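Long-range contact in orotidine 5'-phosphate decarboxylase (Pyrococcus horikoshii, PDB 2CZE), which probably catalyses the decarboxylation of orotidine 5'-monophosphate to uridine 5'-monophosphate, the last step of de novo UMP synthesis, and works as a homodimer: residues A[162-167]-A[182-187]. Residues are numbered along the deposited sequence; the frame is centred on the assembly and turned at random.
With U5P (uridine-5'-monophosphate), chain C.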
loop_
_atom_site.group_PDB
_atom_site.type_symbol
_atom_site.label_atom_id
_atom_site.label_comp_id
_atom_site.label_asym_id
_atom_site.label_seq_id
_atom_site.Cartn_x
_atom_site.Cartn_y
_atom_site.Cartn_z
ATOM N N PRO A 162 -12.268 8.373 -8.126
ATOM C CA PRO A 162 -12.894 8.034 -6.843
ATOM C C PRO A 162 -13.179 9.381 -6.169
ATOM O O PRO A 162 -12.781 10.426 -6.691
ATOM C CB PRO A 162 -11.815 7.231 -6.133
ATOM C CG PRO A 162 -10.548 7.907 -6.595
ATOM C CD PRO A 162 -10.810 8.158 -8.078
ATOM N N GLY A 163 -13.856 9.373 -5.023
ATOM C CA GLY A 163 -14.179 10.623 -4.355
ATOM C C GLY A 163 -15.559 11.141 -4.736
ATOM O O GLY A 163 -15.863 12.316 -4.537
ATOM N N ILE A 164 -16.384 10.259 -5.297
ATOM C CA ILE A 164 -17.741 10.598 -5.702
ATOM C C ILE A 164 -18.730 10.192 -4.610
ATOM O O ILE A 164 -18.734 9.048 -4.173
ATOM C CB ILE A 164 -18.116 9.861 -7.004
ATOM C CG1 ILE A 164 -17.083 10.182 -8.104
ATOM C CG2 ILE A 164 -19.532 10.262 -7.446
ATOM C CD1 ILE A 164 -16.995 11.654 -8.482
ATOM N N GLY A 165 -19.571 11.126 -4.170
ATOM C CA GLY A 165 -20.543 10.803 -3.143
ATOM C C GLY A 165 -20.093 11.218 -1.751
ATOM O O GLY A 165 -20.130 12.392 -1.392
ATOM N N ALA A 166 -19.638 10.250 -0.969
ATOM C CA ALA A 166 -19.189 10.510 0.396
ATOM C C ALA A 166 -18.163 11.650 0.480
ATOM O O ALA A 166 -18.269 12.541 1.318
ATOM C CB ALA A 166 -18.589 9.222 0.998
ATOM N N GLN A 167 -17.147 11.624 -0.372
ATOM C CA GLN A 167 -16.134 12.676 -0.312
ATOM C C GLN A 167 -16.569 14.017 -0.909
ATOM O O GLN A 167 -15.804 14.990 -0.884
ATOM C CB GLN A 167 -14.841 12.197 -0.972
ATOM C CG GLN A 167 -14.222 11.014 -0.233
ATOM C CD GLN A 167 -13.011 10.478 -0.944
ATOM O OE1 GLN A 167 -12.040 11.205 -1.174
ATOM N NE2 GLN A 167 -13.061 9.200 -1.316
ATOM N N ILE A 182 -16.378 6.067 -12.870
ATOM C CA ILE A 182 -16.781 6.768 -11.654
ATOM C C ILE A 182 -16.776 5.763 -10.491
ATOM O O ILE A 182 -17.611 4.869 -10.415
ATOM C CB ILE A 182 -18.206 7.364 -11.846
ATOM C CG1 ILE A 182 -18.188 8.367 -13.000
ATOM C CG2 ILE A 182 -18.700 8.037 -10.571
ATOM C CD1 ILE A 182 -17.267 9.569 -12.751
ATOM N N ILE A 183 -15.812 5.896 -9.596
ATOM C CA ILE A 183 -15.706 4.989 -8.466
ATOM C C ILE A 183 -16.603 5.471 -7.334
ATOM O O ILE A 183 -16.539 6.627 -6.922
ATOM C CB ILE A 183 -14.252 4.899 -7.988
ATOM C CG1 ILE A 183 -13.387 4.309 -9.112
ATOM C CG2 ILE A 183 -14.158 4.036 -6.732
ATOM C CD1 ILE A 183 -11.885 4.480 -8.880
ATOM N N VAL A 184 -17.450 4.578 -6.837
ATOM C CA VAL A 184 -18.369 4.941 -5.767
ATOM C C VAL A 184 -18.392 3.858 -4.718
ATOM O O VAL A 184 -18.638 2.695 -5.030
ATOM C CB VAL A 184 -19.818 5.150 -6.295
ATOM C CG1 VAL A 184 -20.736 5.556 -5.134
ATOM C CG2 VAL A 184 -19.833 6.244 -7.368
ATOM N N GLY A 185 -18.129 4.254 -3.476
ATOM C CA GLY A 185 -18.122 3.313 -2.376
ATOM C C GLY A 185 -19.275 3.532 -1.409
ATOM O O GLY A 185 -20.389 3.062 -1.655
ATOM N N ARG A 186 -19.003 4.252 -0.321
ATOM C CA ARG A 186 -20.001 4.498 0.721
ATOM C C ARG A 186 -21.385 4.944 0.248
ATOM O O ARG A 186 -22.401 4.488 0.794
ATOM C CB ARG A 186 -19.443 5.493 1.750
ATOM C CG ARG A 186 -18.319 4.874 2.619
ATOM C CD ARG A 186 -17.530 5.931 3.398
ATOM N NE ARG A 186 -16.595 6.631 2.518
ATOM C CZ ARG A 186 -15.823 7.639 2.899
ATOM N NH1 ARG A 186 -15.876 8.085 4.147
ATOM N NH2 ARG A 186 -14.974 8.180 2.042
ATOM N N ALA A 187 -21.443 5.823 -0.754
ATOM C CA ALA A 187 -22.745 6.295 -1.241
ATOM C C ALA A 187 -23.620 5.131 -1.700
ATOM O O ALA A 187 -24.844 5.253 -1.761
ATOM C CB ALA A 187 -22.576 7.310 -2.380
HETATM N N1 U5P C . -9.616 5.840 -3.275
HETATM C C2 U5P C . -10.044 7.148 -3.011
HETATM N N3 U5P C . -9.264 8.226 -3.446
HETATM C C4 U5P C . -8.066 8.001 -4.138
HETATM C C5 U5P C . -7.636 6.702 -4.391
HETATM C C6 U5P C . -8.409 5.630 -3.961
HETATM O O2 U5P C . -11.088 7.369 -2.394
HETATM O O4 U5P C . -7.407 8.960 -4.534
HETATM C "C1'" U5P C . -10.459 4.674 -2.916
HETATM C "C2'" U5P C . -10.860 4.648 -1.439
HETATM O "O2'" U5P C . -9.863 3.932 -0.707
HETATM C "C3'" U5P C . -12.127 3.795 -1.517
HETATM C "C4'" U5P C . -12.768 4.329 -2.800
HETATM O "O3'" U5P C . -11.809 2.407 -1.653
HETATM O "O4'" U5P C . -11.689 4.739 -3.659
HETATM C "C5'" U5P C . -13.639 5.550 -2.486
HETATM O "O5'" U5P C . -14.737 5.122 -1.680
HETATM P P U5P C . -15.873 6.128 -1.141
HETATM O O1P U5P C . -16.587 5.512 -0.000
HETATM O O2P U5P C . -16.832 6.445 -2.393
HETATM O O3P U5P C . -15.148 7.507 -0.742
HETATM O O HOH W 1 -19.246 7.378 -2.021
HETATM O O HOH W 2 -15.642 7.426 -4.495
#
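Arg186 and Gln167 meet around the phosphate of the bound nucleotide, and their side chains cross at about a right angle with O3P as a shared target. Arg186 NH2 donates to U5P O3P at 2.9 Å, and Gln167 NE2 reaches the same oxygen in a nearly straight bond (2.7 Å, 173°). A second bond from NE2 goes to the pyrimidine O2, so a single amide nitrogen ties base to phosphate; Gln167 OE1, bonded to Ser109, fixes which way round the amide sits. Bent at chi3 (-77°), the arginine chain curls round O1P, which accepts from both its backbone N and NE. Ala166 CB lies over one face of the guanidinium, toward its rim, 3.6 Å from Arg186 NE. With an alanine in place of Arg186, O1P and O3P would each probably be one donor short, and part of the phosphate charge would be left without its mate. The third oxygen, O2P, takes the Gly185 N-H.

The segments share no direct hydrogen bond; besides the phosphate, water links them. One water joins Ile164 O, Ala166 N and Ala187 N to O2P; the oxygen of another accepts from Ile164 N and lies 2.7 Å from Ile183 O.

Apolar packing joins the two segments behind the site. Ile164 CG1 meets Ile182 CG2 at 3.6 Å beside helix 171-177, while Pro162 lies alongside Ile183 and brings its CG to 3.4 Å from U5P N3.

Here the loop after strand 158-161 and the N-terminus of the short helix 186-189, which follows strand 181-184, together grip the phosphate, forming the phosphate-binding site at the ends of the seventh and eighth strands seen in many TIM barrels.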